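PDB 3DVX: Thiol:disulfide interchange protein DsbA from Neisseria meningitidis MC58, which probably acts in the periplasm as a thiol-disulfide oxidoreductase of the thioredoxin family, helping disulfide bonds to form in exported proteins. Local coordinates for residues Pro67-Leu72 / Arg102-Ser107; Val27-Gly32 / Ser151-Ile156. All coordinates share one frame; numbering follows the deposited sequence.

Overall arrangement
The two contacts lie in different parts of the molecule, the central sheet and the helical region, their centres 20 Å apart and their nearest atoms about 6 Å, without touching. Interaction 2 joins two antiparallel strands, 25-31 and 154-157, its centre only 6 Å from that of the chain. Interaction 1, 18 Å out, packs the start of helix 70-81 against the turn leading into helix 106-115. Along the chain it is nested in the long, largely helical excursion between the paired strands. Thr152 and Pro153 of interaction 2 touch the CxxC motif of Cys35 and Cys38, the predicted redox-active pair, here reduced, whereas the sulfate of interaction 1 is probably a guest from the crystallisation liquor.

Interaction 1 of 2, residues Pro67-Leu72 / Arg102-Ser107. With SO4 (sulfate ion), chain D.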
loop_
_atom_site.group_PDB
_atom_site.type_symbol
_atom_site.label_atom_id
_atom_site.label_comp_id
_atom_site.label_asym_id
_atom_site.label_seq_id
_atom_site.Cartn_x
_atom_site.Cartn_y
_atom_site.Cartn_z
ATOM N N PRO A 67 15.802 7.573 -6.859
ATOM C CA PRO A 67 15.908 8.846 -6.177
ATOM C C PRO A 67 14.993 9.979 -6.674
ATOM O O PRO A 67 14.385 10.660 -5.860
ATOM C CB PRO A 67 17.382 9.193 -6.400
ATOM C CG PRO A 67 18.083 7.798 -6.479
ATOM C CD PRO A 67 16.992 6.753 -6.575
ATOM N N GLU A 68 14.892 10.183 -7.983
ATOM C CA GLU A 68 14.068 11.271 -8.526
ATOM C C GLU A 68 12.592 11.138 -8.174
ATOM O O GLU A 68 11.858 12.119 -8.212
ATOM C CB GLU A 68 14.187 11.355 -10.055
ATOM C CG GLU A 68 15.538 11.839 -10.580
ATOM C CD GLU A 68 16.604 10.749 -10.588
ATOM O OE1 GLU A 68 17.661 10.956 -11.228
ATOM O OE2 GLU A 68 16.396 9.689 -9.951
HETATM N N MSE A 69 12.159 9.926 -7.841
HETATM C CA MSE A 69 10.745 9.663 -7.569
HETATM C C MSE A 69 10.433 9.412 -6.084
HETATM O O MSE A 69 9.402 8.838 -5.746
HETATM C CB MSE A 69 10.269 8.499 -8.450
HETATM C CG MSE A 69 10.379 8.804 -9.953
HETATM SE SE MSE A 69 9.313 10.372 -10.507
HETATM C CE MSE A 69 10.636 11.376 -11.550
ATOM N N LEU A 70 11.315 9.884 -5.206
ATOM C CA LEU A 70 11.112 9.810 -3.760
ATOM C C LEU A 70 9.900 10.661 -3.363
ATOM O O LEU A 70 9.187 10.340 -2.417
ATOM C CB LEU A 70 12.359 10.331 -3.029
ATOM C CG LEU A 70 12.944 9.637 -1.790
ATOM C CD1 LEU A 70 13.393 10.709 -0.818
ATOM C CD2 LEU A 70 12.002 8.678 -1.101
ATOM N N GLY A 71 9.676 11.748 -4.095
ATOM C CA GLY A 71 8.516 12.603 -3.876
ATOM C C GLY A 71 7.159 11.919 -4.012
ATOM O O GLY A 71 6.217 12.258 -3.305
ATOM N N LEU A 72 7.040 10.972 -4.931
ATOM C CA LEU A 72 5.830 10.171 -5.004
ATOM C C LEU A 72 5.711 9.355 -3.718
ATOM O O LEU A 72 4.620 9.209 -3.156
ATOM C CB LEU A 72 5.851 9.237 -6.219
ATOM C CG LEU A 72 5.685 9.815 -7.633
ATOM C CD1 LEU A 72 5.527 8.682 -8.620
ATOM C CD2 LEU A 72 4.518 10.752 -7.748
ATOM N N ARG A 102 3.273 15.836 -12.070
ATOM C CA ARG A 102 4.477 15.451 -11.353
ATOM C C ARG A 102 4.348 15.821 -9.878
ATOM O O ARG A 102 4.868 16.838 -9.425
ATOM C CB ARG A 102 5.708 16.097 -11.978
ATOM C CG ARG A 102 5.597 16.327 -13.483
ATOM C CD ARG A 102 6.869 16.919 -14.024
ATOM N NE ARG A 102 7.626 17.519 -12.932
ATOM C CZ ARG A 102 8.418 18.577 -13.054
ATOM N NH1 ARG A 102 8.587 19.160 -14.238
ATOM N NH2 ARG A 102 9.050 19.042 -11.982
ATOM N N LEU A 103 3.644 14.974 -9.140
ATOM C CA LEU A 103 3.398 15.210 -7.730
ATOM C C LEU A 103 4.656 14.993 -6.890
ATOM O O LEU A 103 4.705 15.400 -5.730
ATOM C CB LEU A 103 2.279 14.296 -7.220
ATOM C CG LEU A 103 0.867 14.566 -7.727
ATOM C CD1 LEU A 103 -0.111 13.653 -7.011
ATOM C CD2 LEU A 103 0.486 16.013 -7.528
ATOM N N GLU A 104 5.667 14.342 -7.450
ATOM C CA GLU A 104 6.924 14.209 -6.733
ATOM C C GLU A 104 7.524 15.597 -6.534
ATOM O O GLU A 104 8.293 15.830 -5.597
ATOM C CB GLU A 104 7.896 13.320 -7.494
ATOM C CG GLU A 104 8.530 13.973 -8.720
ATOM C CD GLU A 104 7.730 13.746 -9.973
ATOM O OE1 GLU A 104 8.356 13.519 -11.032
ATOM O OE2 GLU A 104 6.482 13.776 -9.902
ATOM N N ASN A 105 7.166 16.509 -7.437
ATOM C CA ASN A 105 7.524 17.917 -7.305
ATOM C C ASN A 105 6.620 18.610 -6.307
ATOM O O ASN A 105 5.400 18.430 -6.336
ATOM C CB ASN A 105 7.404 18.644 -8.640
ATOM C CG ASN A 105 8.091 19.986 -8.618
ATOM O OD1 ASN A 105 7.478 21.007 -8.301
ATOM N ND2 ASN A 105 9.385 19.989 -8.916
ATOM N N ARG A 106 7.225 19.424 -5.449
ATOM C CA ARG A 106 6.512 20.044 -4.335
ATOM C C ARG A 106 5.652 21.238 -4.778
ATOM O O ARG A 106 4.502 21.355 -4.370
ATOM C CB ARG A 106 7.520 20.424 -3.240
ATOM C CG ARG A 106 6.987 21.226 -2.059
ATOM C CD ARG A 106 5.530 20.960 -1.770
ATOM N NE ARG A 106 5.127 21.626 -0.542
ATOM C CZ ARG A 106 4.202 22.576 -0.468
ATOM N NH1 ARG A 106 3.549 22.984 -1.546
ATOM N NH2 ARG A 106 3.921 23.115 0.705
ATOM N N SER A 107 6.188 22.112 -5.622
ATOM C CA SER A 107 5.389 23.211 -6.161
ATOM C C SER A 107 4.138 22.673 -6.849
ATOM O O SER A 107 3.047 23.180 -6.633
ATOM C CB SER A 107 6.199 24.037 -7.132
HETATM S S SO4 D . 11.116 19.513 -4.324
HETATM O O1 SO4 D . 12.233 18.672 -3.899
HETATM O O2 SO4 D . 9.966 18.642 -4.561
HETATM O O3 SO4 D . 10.818 20.482 -3.270
HETATM O O4 SO4 D . 11.434 20.249 -5.551
#
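Gly71 and Glu104 bring the two backbones together, their CA atoms 3.6 Å apart. Residues 67-72 run into helix 70-81, with the selenomethionine Met69 as its N-cap residue, while Arg102 to Asn105 form a type I beta turn closed by the bond from Asn105 N to Arg102 O. Asn105 is in turn the N-cap of helix 106-115, where its OD1 accepts the N-H of Val108. Having no side chain, Gly71 allows the turn to lie directly on the helix backbone.

Glu104 makes the largest single contribution. Its CB rests 3.6 Å from Leu72 N, and beyond it the chain bends at chi2 (-90°), carrying the carboxylate toward Met69. The selenomethionine arrives obliquely, with SE 3.3 Å from Glu104 OE1; its own bends at chi2 and chi3 bring selenium and terminal methyl to the same oxygen. This is van der Waals contact between a polarisable side chain and a carboxylate. Leu72 instead runs alongside Glu104, pointing the same way, with Leu72 CG 4.1 Å from Glu104 CB. Its CD2 branch reaches Leu103 CB at 4.2 Å, and both leucines continue inward onto Val96 of helix 85-98.

Next to the turn, at the start of helix 106-115, Arg106 N donates a weak hydrogen bond to sulfate O2 (3.0 Å, 128° at the hydrogen). The anion also lies against Arg106 CB, an arrangement in which the positive end of the helix dipole may help hold it. The guanidinium group of Arg106 forms a salt bridge with Asp129.

The arrangement is a type I turn packed against a helix N-terminus, joining two N-capped helix starts in the helical insertion that distinguishes DsbA-type proteins from the basic thioredoxin fold.

Interaction 2 of 2, residues Val27-Gly32 / Ser151-Ile156; sequences VLEFFG and STPTVI
Four backbone hydrogen bonds stitch Leu28 to Ile156 and Phe30 to Thr154 as antiparallel hydrogen-bonded pairs. The bond from Leu28 N to Ile156 O measures 2.8 Å, and its return from Ile156 N to Leu28 O is 3.0 Å. In the second pair, Phe30 N meets Thr154 O at 2.9 Å in the carbonyl plane. Thr154 N comes back to Phe30 O at 3.2 Å, with the donor tilted 34° from the plane of the Phe30 carbonyl. Between them Glu29 faces Val155 as a non-hydrogen-bonded pair, and CA-H...O contacts help to fill the ladder.

One face carries Leu28, Phe30, Thr154 and Ile156. The chi1 of Phe30 (-68°) puts its ring beside the backbone N, where Leu28 CD1 covers one face off-centre, near the rim, while Ile156 CD1 meets the ring edge in plane, 3.9 Å from Phe30 CE2. On the other face, Glu29 crosses Val155, with Glu29 CG 3.8 Å from Val155 CG2; the bend at its chi2 brings OE2 to CB of Pro153. A cis peptide precedes Pro153, and just before it the Thr152 methyl, CG2, lies against Phe31 CA at 3.3 Å.

This cis-proline loop, a hallmark of the thioredoxin fold, sits beside the CxxC motif: Thr152 touches Cys35 and Cys38, and Pro153 touches Cys38. Strand 56-62 lies parallel to strand 25-31 along its other edge, bonded to Val27, Glu29 and Phe31. Helix 168-187 packs on Val27, Pro153 and Val155, and helix 36-51 on Glu29 and Phe31.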
loop_
_atom_site.group_PDB
_atom_site.type_symbol
_atom_site.label_atom_id
_atom_site.label_comp_id
_atom_site.label_asym_id
_atom_site.label_seq_id
_atom_site.Cartn_x
_atom_site.Cartn_y
_atom_site.Cartn_z
ATOM N N VAL A 27 -1.988 -6.629 6.375
ATOM C CA VAL A 27 -2.002 -6.809 4.928
ATOM C C VAL A 27 -1.164 -5.681 4.345
ATOM O O VAL A 27 -1.490 -4.506 4.516
ATOM C CB VAL A 27 -3.438 -6.783 4.350
ATOM C CG1 VAL A 27 -3.401 -6.955 2.842
ATOM C CG2 VAL A 27 -4.303 -7.871 4.987
ATOM N N LEU A 28 -0.067 -6.030 3.684
ATOM C CA LEU A 28 0.896 -5.035 3.225
ATOM C C LEU A 28 0.848 -4.950 1.718
ATOM O O LEU A 28 0.870 -5.972 1.027
ATOM C CB LEU A 28 2.315 -5.402 3.696
ATOM C CG LEU A 28 3.545 -4.722 3.065
ATOM C CD1 LEU A 28 3.429 -3.195 3.019
ATOM C CD2 LEU A 28 4.811 -5.120 3.809
ATOM N N GLU A 29 0.774 -3.731 1.195
ATOM C CA GLU A 29 0.834 -3.551 -0.246
ATOM C C GLU A 29 1.884 -2.543 -0.661
ATOM O O GLU A 29 1.819 -1.389 -0.266
ATOM C CB GLU A 29 -0.496 -3.098 -0.803
ATOM C CG GLU A 29 -0.546 -3.321 -2.297
ATOM C CD GLU A 29 -1.021 -2.116 -3.065
ATOM O OE1 GLU A 29 -1.187 -1.044 -2.456
ATOM O OE2 GLU A 29 -1.222 -2.235 -4.285
ATOM N N PHE A 30 2.849 -2.997 -1.458
ATOM C CA PHE A 30 3.757 -2.096 -2.157
ATOM C C PHE A 30 3.085 -1.707 -3.458
ATOM O O PHE A 30 2.365 -2.504 -4.040
ATOM C CB PHE A 30 5.111 -2.764 -2.428
ATOM C CG PHE A 30 5.898 -3.024 -1.181
ATOM C CD1 PHE A 30 6.667 -2.026 -0.615
ATOM C CD2 PHE A 30 5.834 -4.255 -0.550
ATOM C CE1 PHE A 30 7.365 -2.254 0.534
ATOM C CE2 PHE A 30 6.535 -4.482 0.604
ATOM C CZ PHE A 30 7.295 -3.488 1.149
ATOM N N PHE A 31 3.326 -0.483 -3.903
ATOM C CA PHE A 31 2.665 0.044 -5.076
ATOM C C PHE A 31 3.421 1.256 -5.569
ATOM O O PHE A 31 4.313 1.754 -4.898
ATOM C CB PHE A 31 1.208 0.448 -4.747
ATOM C CG PHE A 31 1.084 1.716 -3.918
ATOM C CD1 PHE A 31 0.782 2.923 -4.512
ATOM C CD2 PHE A 31 1.264 1.689 -2.539
ATOM C CE1 PHE A 31 0.669 4.074 -3.747
ATOM C CE2 PHE A 31 1.155 2.836 -1.784
ATOM C CZ PHE A 31 0.855 4.023 -2.384
ATOM N N GLY A 32 3.052 1.721 -6.752
ATOM C CA GLY A 32 3.463 3.026 -7.230
ATOM C C GLY A 32 2.255 3.681 -7.868
ATOM O O GLY A 32 1.359 3.006 -8.369
ATOM N N SER A 151 8.498 -5.431 -8.235
ATOM C CA SER A 151 7.250 -5.332 -8.986
ATOM C C SER A 151 6.085 -4.901 -8.107
ATOM O O SER A 151 5.954 -5.324 -6.964
ATOM C CB SER A 151 6.911 -6.661 -9.646
ATOM O OG SER A 151 6.487 -7.602 -8.682
ATOM N N THR A 152 5.235 -4.054 -8.667
ATOM C CA THR A 152 4.034 -3.598 -7.991
ATOM C C THR A 152 2.816 -4.077 -8.755
ATOM O O THR A 152 2.860 -4.181 -9.972
ATOM C CB THR A 152 3.986 -2.069 -7.932
ATOM O OG1 THR A 152 4.323 -1.538 -9.219
ATOM C CG2 THR A 152 4.969 -1.543 -6.904
ATOM N N PRO A 153 1.719 -4.356 -8.046
ATOM C CA PRO A 153 1.618 -4.354 -6.595
ATOM C C PRO A 153 2.148 -5.639 -5.990
ATOM O O PRO A 153 1.980 -6.692 -6.574
ATOM C CB PRO A 153 0.107 -4.241 -6.355
ATOM C CG PRO A 153 -0.501 -4.907 -7.527
ATOM C CD PRO A 153 0.426 -4.650 -8.690
ATOM N N THR A 154 2.791 -5.550 -4.831
ATOM C CA THR A 154 3.241 -6.738 -4.110
ATOM C C THR A 154 2.470 -6.771 -2.820
ATOM O O THR A 154 2.513 -5.814 -2.058
ATOM C CB THR A 154 4.751 -6.694 -3.744
ATOM O OG1 THR A 154 5.547 -6.412 -4.903
ATOM C CG2 THR A 154 5.196 -8.017 -3.149
ATOM N N VAL A 155 1.758 -7.857 -2.567
ATOM C CA VAL A 155 0.990 -7.971 -1.331
ATOM C C VAL A 155 1.543 -9.092 -0.453
ATOM O O VAL A 155 1.610 -10.259 -0.856
ATOM C CB VAL A 155 -0.519 -8.192 -1.600
ATOM C CG1 VAL A 155 -1.275 -8.282 -0.287
ATOM C CG2 VAL A 155 -1.079 -7.063 -2.485
ATOM N N ILE A 156 1.962 -8.705 0.745
ATOM C CA ILE A 156 2.444 -9.637 1.742
ATOM C C ILE A 156 1.461 -9.570 2.900
ATOM O O ILE A 156 1.275 -8.515 3.499
ATOM C CB ILE A 156 3.847 -9.242 2.239
ATOM C CG1 ILE A 156 4.833 -9.209 1.075
ATOM C CG2 ILE A 156 4.333 -10.205 3.292
ATOM C CD1 ILE A 156 6.018 -8.304 1.319
#